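Local coordinates for protein dihydropteroate synthase (PDB 6UCZ) that probably catalyses the folate-pathway condensation of 6-hydroxymethyl-dihydropterin pyrophosphate with p-aminobenzoate to give dihydropteroate, at residues V28-V33 against D271-H276; I70-E75 against S91-V96; I203-L208 against P233-H238. All coordinates share one frame; numbering follows the deposited sequence.

Interaction 1 of 3, residues V28-V33 against D271-H276. With PMM (pterin-6-yl-methyl-monophosphate), chain C.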
# COMPACT_ATOMS: atom_id res chain seq x y z
N VAL A 28 -0.96 -6.87 19.06
CA VAL A 28 -1.08 -6.09 17.83
C VAL A 28 -0.26 -6.76 16.72
O VAL A 28 0.97 -6.67 16.68
CB VAL A 28 -0.64 -4.62 18.07
CG1 VAL A 28 -0.53 -3.86 16.76
CG2 VAL A 28 -1.59 -3.92 19.04
N THR A 29 -0.96 -7.42 15.80
CA THR A 29 -0.37 -8.19 14.71
C THR A 29 -0.01 -7.34 13.49
O THR A 29 0.12 -7.90 12.40
CB THR A 29 -1.31 -9.33 14.31
OG1 THR A 29 -2.67 -8.92 14.51
CG2 THR A 29 -1.02 -10.57 15.15
N THR A 30 0.13 -6.03 13.65
CA THR A 30 0.34 -5.13 12.51
C THR A 30 1.66 -5.43 11.81
O THR A 30 2.70 -5.55 12.46
CB THR A 30 0.32 -3.68 12.99
OG1 THR A 30 -0.94 -3.41 13.60
CG2 THR A 30 0.58 -2.71 11.87
N LYS A 31 1.61 -5.59 10.49
CA LYS A 31 2.80 -5.87 9.70
C LYS A 31 3.37 -4.60 9.09
O LYS A 31 2.62 -3.71 8.67
CB LYS A 31 2.50 -6.89 8.60
CG LYS A 31 2.28 -8.31 9.15
CD LYS A 31 2.07 -9.30 8.02
CE LYS A 31 1.86 -10.73 8.52
NZ LYS A 31 3.03 -11.29 9.25
N ILE A 32 4.70 -4.52 9.03
CA ILE A 32 5.41 -3.39 8.45
C ILE A 32 5.67 -3.68 6.98
O ILE A 32 6.37 -4.64 6.64
CB ILE A 32 6.74 -3.12 9.17
CG1 ILE A 32 6.50 -2.87 10.67
CG2 ILE A 32 7.44 -1.93 8.53
CD1 ILE A 32 7.78 -2.76 11.46
N VAL A 33 5.12 -2.83 6.11
CA VAL A 33 5.34 -2.93 4.67
C VAL A 33 6.31 -1.82 4.30
O VAL A 33 5.94 -0.64 4.21
CB VAL A 33 4.02 -2.82 3.90
CG1 VAL A 33 4.25 -2.93 2.39
CG2 VAL A 33 3.03 -3.87 4.39
N ASP A 271 -3.94 -3.86 9.76
CA ASP A 271 -3.17 -5.08 9.54
C ASP A 271 -1.84 -4.81 8.84
O ASP A 271 -0.87 -5.55 9.06
CB ASP A 271 -4.01 -6.08 8.76
CG ASP A 271 -5.36 -6.33 9.41
OD1 ASP A 271 -6.21 -5.41 9.38
OD2 ASP A 271 -5.58 -7.44 9.95
N PHE A 272 -1.77 -3.77 8.01
CA PHE A 272 -0.56 -3.46 7.27
C PHE A 272 -0.33 -1.95 7.30
O PHE A 272 -1.26 -1.19 7.02
CB PHE A 272 -0.65 -3.93 5.81
CG PHE A 272 -0.83 -5.42 5.65
CD1 PHE A 272 -2.09 -5.99 5.64
CD2 PHE A 272 0.27 -6.24 5.50
CE1 PHE A 272 -2.25 -7.35 5.49
CE2 PHE A 272 0.12 -7.61 5.34
CZ PHE A 272 -1.14 -8.16 5.34
N LEU A 273 0.91 -1.54 7.56
CA LEU A 273 1.29 -0.13 7.44
C LEU A 273 2.37 -0.02 6.37
O LEU A 273 3.42 -0.66 6.47
CB LEU A 273 1.81 0.42 8.77
CG LEU A 273 0.83 0.46 9.93
CD1 LEU A 273 1.50 1.05 11.17
CD2 LEU A 273 -0.40 1.28 9.52
N ARG A 274 2.11 0.80 5.35
CA ARG A 274 3.03 0.99 4.23
C ARG A 274 3.84 2.25 4.50
O ARG A 274 3.29 3.36 4.48
CB ARG A 274 2.24 1.07 2.92
CG ARG A 274 3.07 1.12 1.67
CD ARG A 274 2.19 1.24 0.39
NE ARG A 274 3.05 1.34 -0.79
CZ ARG A 274 3.59 2.47 -1.24
NH1 ARG A 274 3.33 3.62 -0.63
NH2 ARG A 274 4.39 2.45 -2.30
N VAL A 275 5.13 2.08 4.79
CA VAL A 275 5.92 3.13 5.41
C VAL A 275 7.29 3.21 4.77
O VAL A 275 7.81 2.22 4.23
CB VAL A 275 6.08 2.91 6.94
CG1 VAL A 275 4.73 3.02 7.63
CG2 VAL A 275 6.75 1.54 7.22
N HIS A 276 7.90 4.40 4.85
CA HIS A 276 9.28 4.57 4.42
C HIS A 276 10.26 4.16 5.52
O HIS A 276 11.24 3.45 5.25
CB HIS A 276 9.52 6.02 3.99
CG HIS A 276 8.65 6.47 2.85
ND1 HIS A 276 7.37 6.96 3.04
CD2 HIS A 276 8.86 6.48 1.52
CE1 HIS A 276 6.84 7.26 1.87
NE2 HIS A 276 7.72 6.97 0.92
N5 PMM C . 0.52 5.13 -1.77
C6 PMM C . 1.39 5.25 -2.78
C7 PMM C . 1.71 4.16 -3.57
N8 PMM C . 1.18 2.94 -3.42
N1 PMM C . -0.21 1.57 -2.24
C2 PMM C . -1.09 1.39 -1.26
N2 PMM C . -1.65 0.19 -1.08
N3 PMM C . -1.48 2.40 -0.41
C4 PMM C . -1.03 3.70 -0.47
O4 PMM C . -1.45 4.55 0.31
C4A PMM C . -0.05 3.94 -1.55
C8A PMM C . 0.32 2.84 -2.40
C9 PMM C . 1.94 6.63 -3.02
O10 PMM C . 2.85 6.97 -1.95
PA PMM C . 4.46 7.06 -2.18
O1P PMM C . 4.99 7.66 -0.87
O2P PMM C . 4.71 8.08 -3.27
O3P PMM C . 5.01 5.70 -2.48
O HOH W 1 -0.95 -8.74 9.35
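The phenyl ring of F272 receives V33 at its edge, CG2 lying near the ring plane 3.8 Å from CD2, while the aliphatic part of K31 runs alongside the ring and brings CD to 3.7 Å from F272 CE2. A water sits above one face of this ring, toward the rim; it donates to D271 O and, weakly, to T29 O. The second flat group, the R274 guanidinium, lies with one face over the bound pterin, so that PMM N8 is 3.3 Å above its plane at the centre. The chain reaches the pterin because CG is anti to the backbone N (chi1 -174°) and the run out to NE is extended. NH1 bonds to PMM O3P at 3.3 Å and NH2 reaches the same oxygen weakly, whereas salt bridges to D71 (from NE) and D114 (from NH2) fix the rotation of the group. The edge of the H276 ring meets PMM O1P. Side chains of I32 and V275 cross where their CG2 methyls meet, facing helix 278-290. Between the two strands, four backbone bonds form a parallel ladder: K31 N to D271 O, L273 N to K31 O, V33 N to L273 O (2.8 Å) and V275 N to V33 O (2.9 Å). This pairing of the first and last strands is typical of a TIM barrel, here ending in the pterin phosphate site.

Interaction 2 of 3, residues I70-E75 against S91-V96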
# COMPACT_ATOMS: atom_id res chain seq x y z
N ILE A 70 8.39 -6.25 1.82
CA ILE A 70 9.01 -5.21 0.99
C ILE A 70 8.08 -4.95 -0.19
O ILE A 70 7.83 -5.85 -1.00
CB ILE A 70 10.41 -5.62 0.49
CG1 ILE A 70 11.29 -6.13 1.63
CG2 ILE A 70 11.06 -4.45 -0.23
CD1 ILE A 70 11.65 -5.07 2.64
N ASP A 71 7.59 -3.71 -0.29
CA ASP A 71 6.69 -3.30 -1.36
C ASP A 71 7.51 -2.63 -2.46
O ASP A 71 7.99 -1.51 -2.28
CB ASP A 71 5.61 -2.37 -0.82
CG ASP A 71 4.57 -1.99 -1.86
OD1 ASP A 71 4.03 -2.91 -2.51
OD2 ASP A 71 4.27 -0.78 -2.00
N VAL A 72 7.64 -3.30 -3.60
CA VAL A 72 8.49 -2.84 -4.69
C VAL A 72 7.61 -2.16 -5.75
O VAL A 72 6.68 -2.77 -6.29
CB VAL A 72 9.28 -3.99 -5.32
CG1 VAL A 72 10.31 -3.44 -6.31
CG2 VAL A 72 9.94 -4.87 -4.23
N GLY A 73 7.94 -0.92 -6.07
CA GLY A 73 7.18 -0.18 -7.05
C GLY A 73 8.04 0.59 -8.03
O GLY A 73 9.11 1.09 -7.66
N ALA A 74 7.60 0.67 -9.27
CA ALA A 74 8.38 1.32 -10.32
C ALA A 74 7.65 2.46 -11.01
O ALA A 74 8.23 3.08 -11.90
CB ALA A 74 8.79 0.29 -11.38
N GLU A 75 6.41 2.76 -10.63
CA GLU A 75 5.66 3.85 -11.25
C GLU A 75 5.37 4.89 -10.18
O GLU A 75 4.52 4.66 -9.30
CB GLU A 75 4.36 3.36 -11.91
CG GLU A 75 3.73 4.41 -12.83
CD GLU A 75 2.55 3.89 -13.64
OE1 GLU A 75 2.03 2.80 -13.32
OE2 GLU A 75 2.13 4.59 -14.59
N SER A 91 10.62 -3.32 -17.23
CA SER A 91 12.06 -3.29 -17.44
C SER A 91 12.80 -2.72 -16.23
O SER A 91 13.96 -3.08 -15.99
CB SER A 91 12.41 -2.52 -18.71
OG SER A 91 12.26 -1.13 -18.55
N ARG A 92 12.16 -1.84 -15.44
CA ARG A 92 12.82 -1.37 -14.22
C ARG A 92 12.81 -2.43 -13.14
O ARG A 92 13.75 -2.51 -12.34
CB ARG A 92 12.15 -0.10 -13.68
CG ARG A 92 12.22 1.14 -14.54
CD ARG A 92 11.30 2.21 -13.95
NE ARG A 92 11.37 3.48 -14.67
CZ ARG A 92 10.81 4.61 -14.25
NH1 ARG A 92 10.92 5.72 -14.98
NH2 ARG A 92 10.13 4.64 -13.11
N LEU A 93 11.78 -3.28 -13.11
CA LEU A 93 11.61 -4.23 -12.03
C LEU A 93 12.38 -5.53 -12.25
O LEU A 93 12.84 -6.12 -11.27
CB LEU A 93 10.11 -4.54 -11.86
CG LEU A 93 9.21 -3.38 -11.43
CD1 LEU A 93 7.73 -3.68 -11.70
CD2 LEU A 93 9.43 -3.03 -9.97
N LYS A 94 12.53 -5.98 -13.50
CA LYS A 94 13.02 -7.33 -13.75
C LYS A 94 14.49 -7.48 -13.36
O LYS A 94 14.95 -8.60 -13.14
CB LYS A 94 12.81 -7.74 -15.22
CG LYS A 94 13.71 -7.04 -16.23
CD LYS A 94 13.53 -7.62 -17.63
CE LYS A 94 14.30 -6.84 -18.67
NZ LYS A 94 14.23 -7.47 -20.01
N GLU A 95 15.24 -6.38 -13.28
CA GLU A 95 16.64 -6.46 -12.90
C GLU A 95 16.82 -6.58 -11.39
O GLU A 95 17.83 -7.13 -10.93
CB GLU A 95 17.39 -5.22 -13.40
CG GLU A 95 17.35 -4.99 -14.90
CD GLU A 95 18.12 -6.04 -15.67
OE1 GLU A 95 19.06 -6.65 -15.11
OE2 GLU A 95 17.79 -6.25 -16.86
N VAL A 96 15.87 -6.09 -10.61
CA VAL A 96 16.01 -6.05 -9.17
C VAL A 96 15.13 -7.07 -8.46
O VAL A 96 15.51 -7.57 -7.39
CB VAL A 96 15.72 -4.63 -8.64
CG1 VAL A 96 16.52 -3.62 -9.40
CG2 VAL A 96 14.23 -4.31 -8.76
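L93 overlaps V72 and A74 with one branch of its side chain: CD2 lies 3.8 Å from V72 CG1 and 3.7 Å from A74 CB. Its CG is anti to the carbonyl carbon (chi1 -64°), which carries the isobutyl group off the helix toward the strand, where it slides past the valine in the opposite direction. V72 meets it with CG1, the methyl anti to the backbone N (chi1 -172°). The A74 methyl meets L93 CG as well, also at 3.7 Å, and it is also approached by R92, whose CD comes to 4.1 Å from A74 CB. From there the extended arginine chain passes the alanine and turns a guanidinium edge to the backbone: NH2 makes a weak bond to A74 O, 2.7 Å long but bent to 123° at the hydrogen. The aliphatic shaft thus lies along a small apolar residue while the polar end meets the carbonyl just after the strand. I113 of strand 110-115 and V38, in the loop after strand 31-37, also pack on L93, and V111 of strand 110-115 on V72. Helix 86-93, followed by helix 97-106, belongs to the connection from strand 69-73 to the parallel neighbour 110-115, a beta-alpha-beta crossover of the TIM barrel.

Interaction 3 of 3, residues I203-L208 against P233-H238. With PMM (pterin-6-yl-methyl-monophosphate), chain C.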
# COMPACT_ATOMS: atom_id res chain seq x y z
N ILE A 203 -7.20 -7.63 0.81
CA ILE A 203 -6.84 -6.59 1.77
C ILE A 203 -7.32 -5.25 1.24
O ILE A 203 -7.15 -4.94 0.05
CB ILE A 203 -5.32 -6.58 2.02
CG1 ILE A 203 -4.83 -7.96 2.48
CG2 ILE A 203 -4.94 -5.51 3.01
CD1 ILE A 203 -3.35 -8.22 2.19
N LEU A 204 -7.90 -4.42 2.12
CA LEU A 204 -8.52 -3.15 1.72
C LEU A 204 -7.69 -1.96 2.18
O LEU A 204 -7.25 -1.92 3.33
CB LEU A 204 -9.94 -3.03 2.29
CG LEU A 204 -10.90 -4.17 1.97
CD1 LEU A 204 -12.29 -3.91 2.55
CD2 LEU A 204 -10.97 -4.41 0.46
N ASP A 205 -7.52 -0.98 1.30
CA ASP A 205 -6.73 0.22 1.58
C ASP A 205 -7.51 1.44 1.13
O ASP A 205 -7.92 1.50 -0.05
CB ASP A 205 -5.37 0.11 0.88
CG ASP A 205 -4.43 1.27 1.18
OD1 ASP A 205 -4.87 2.43 1.39
OD2 ASP A 205 -3.20 1.02 1.17
N PRO A 206 -7.76 2.42 2.00
CA PRO A 206 -8.56 3.60 1.60
C PRO A 206 -7.83 4.59 0.71
O PRO A 206 -8.46 5.57 0.28
CB PRO A 206 -8.91 4.25 2.95
CG PRO A 206 -7.73 3.90 3.82
CD PRO A 206 -7.37 2.49 3.43
N GLY A 207 -6.54 4.41 0.45
CA GLY A 207 -5.83 5.34 -0.42
C GLY A 207 -5.77 6.76 0.10
O GLY A 207 -6.24 7.70 -0.55
N LEU A 208 -5.17 6.94 1.28
CA LEU A 208 -5.00 8.27 1.84
C LEU A 208 -4.27 9.17 0.85
O LEU A 208 -3.32 8.75 0.19
CB LEU A 208 -4.22 8.21 3.17
CG LEU A 208 -4.80 7.35 4.30
CD1 LEU A 208 -4.07 7.60 5.67
CD2 LEU A 208 -6.28 7.66 4.45
N PRO A 233 -8.80 -7.65 6.31
CA PRO A 233 -7.59 -6.93 6.72
C PRO A 233 -7.47 -5.61 5.98
O PRO A 233 -7.90 -5.48 4.82
CB PRO A 233 -6.45 -7.89 6.35
CG PRO A 233 -7.11 -9.23 6.19
CD PRO A 233 -8.49 -8.95 5.70
N VAL A 234 -6.87 -4.63 6.65
CA VAL A 234 -6.75 -3.27 6.15
C VAL A 234 -5.28 -2.90 6.04
O VAL A 234 -4.47 -3.24 6.91
CB VAL A 234 -7.51 -2.29 7.07
CG1 VAL A 234 -7.15 -0.85 6.75
CG2 VAL A 234 -9.01 -2.52 6.93
N CYS A 235 -4.93 -2.22 4.95
CA CYS A 235 -3.63 -1.60 4.76
C CYS A 235 -3.79 -0.08 4.73
O CYS A 235 -4.71 0.44 4.09
CB CYS A 235 -2.98 -2.08 3.45
SG CYS A 235 -1.40 -1.30 3.05
N VAL A 236 -2.90 0.63 5.41
CA VAL A 236 -2.93 2.09 5.38
C VAL A 236 -1.57 2.61 4.94
O VAL A 236 -0.53 2.22 5.50
CB VAL A 236 -3.32 2.69 6.74
CG1 VAL A 236 -3.15 4.21 6.71
CG2 VAL A 236 -4.75 2.30 7.07
N GLY A 237 -1.57 3.51 3.95
CA GLY A 237 -0.35 4.15 3.49
C GLY A 237 -0.34 5.64 3.77
O GLY A 237 -0.68 6.46 2.91
N HIS A 238 0.04 5.99 4.99
CA HIS A 238 0.06 7.38 5.45
C HIS A 238 1.44 8.01 5.36
O HIS A 238 1.56 9.23 5.54
CB HIS A 238 -0.43 7.45 6.90
CG HIS A 238 0.41 6.64 7.86
ND1 HIS A 238 0.61 5.29 7.71
CD2 HIS A 238 1.10 7.00 8.97
CE1 HIS A 238 1.39 4.85 8.68
NE2 HIS A 238 1.69 5.87 9.47
N5 PMM C . 0.52 5.13 -1.77
C6 PMM C . 1.39 5.25 -2.78
C7 PMM C . 1.71 4.16 -3.57
N8 PMM C . 1.18 2.94 -3.42
N1 PMM C . -0.21 1.57 -2.24
C2 PMM C . -1.09 1.39 -1.26
N2 PMM C . -1.65 0.19 -1.08
N3 PMM C . -1.48 2.40 -0.41
C4 PMM C . -1.03 3.70 -0.47
O4 PMM C . -1.45 4.55 0.31
C4A PMM C . -0.05 3.94 -1.55
C8A PMM C . 0.32 2.84 -2.40
C9 PMM C . 1.94 6.63 -3.02
O10 PMM C . 2.85 6.97 -1.95
PA PMM C . 4.46 7.06 -2.18
O1P PMM C . 4.99 7.66 -0.87
O2P PMM C . 4.71 8.08 -3.27
O3P PMM C . 5.01 5.70 -2.48
O HOH W 2 -3.50 4.61 2.10
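L208 and V236 cross obliquely, L208 CD1 meeting V236 CG1 at 3.7 Å, whereas the same leucine runs side by side with H238 and sets CD1 3.8 Å from H238 CB. At the other end I203 and P233 stand at about a right angle, their nearest side-chain carbons being I203 CG1 and P233 CB. The other branch of I203, CG2, reaches past the proline to the CB of C235. Between these apolar ends the backbones share a single bridge at L204 and V234: L204 N donates to P233 O, and C235 N to L204 O at 2.8 Å. D205 aims its carboxylate at the pterin, CG anti to the backbone N (chi1 -177°). OD2 accepts from both PMM N3 (2.7 Å) and PMM N2 (2.9 Å). OD1 takes the G207 N-H at 2.8 Å, closing an Asx turn. It is also 2.7 Å from a water that accepts from L208 N and G237 N and lies within bonding range of PMM O4. Both carboxylate oxygens are therefore engaged, which should hold the group's rotation fixed. With one oxygen matching two adjacent N-H groups and the water serving the neighbouring carbonyl, the contact is suited to recognising the amino-oxo edge of a pterin.

Overall arrangement
Interactions 1 and 3 adjoin, their centres 10 Å apart, because strands 272-275 and 235-236 are neighbours: F272 O lies 2.9 Å from V236 N, and F272 CE1 packs 3.6 Å from I203 CD1. Interaction 3, joining 202-205 to 235-236, closes the ring of parallel strands that interaction 1 continues. Between them they grip the ligand from two directions, interaction 1 over the pterin and at the phosphate, interaction 3 at the pyrimidine edge. Interaction 2 is about 20 Å from interaction 1, centre to centre, and packs the barrel's outside, yet its strand meets the site through D71, whose OD2 is 2.7 Å from R274 NE. Interactions 2 and 3 do not touch.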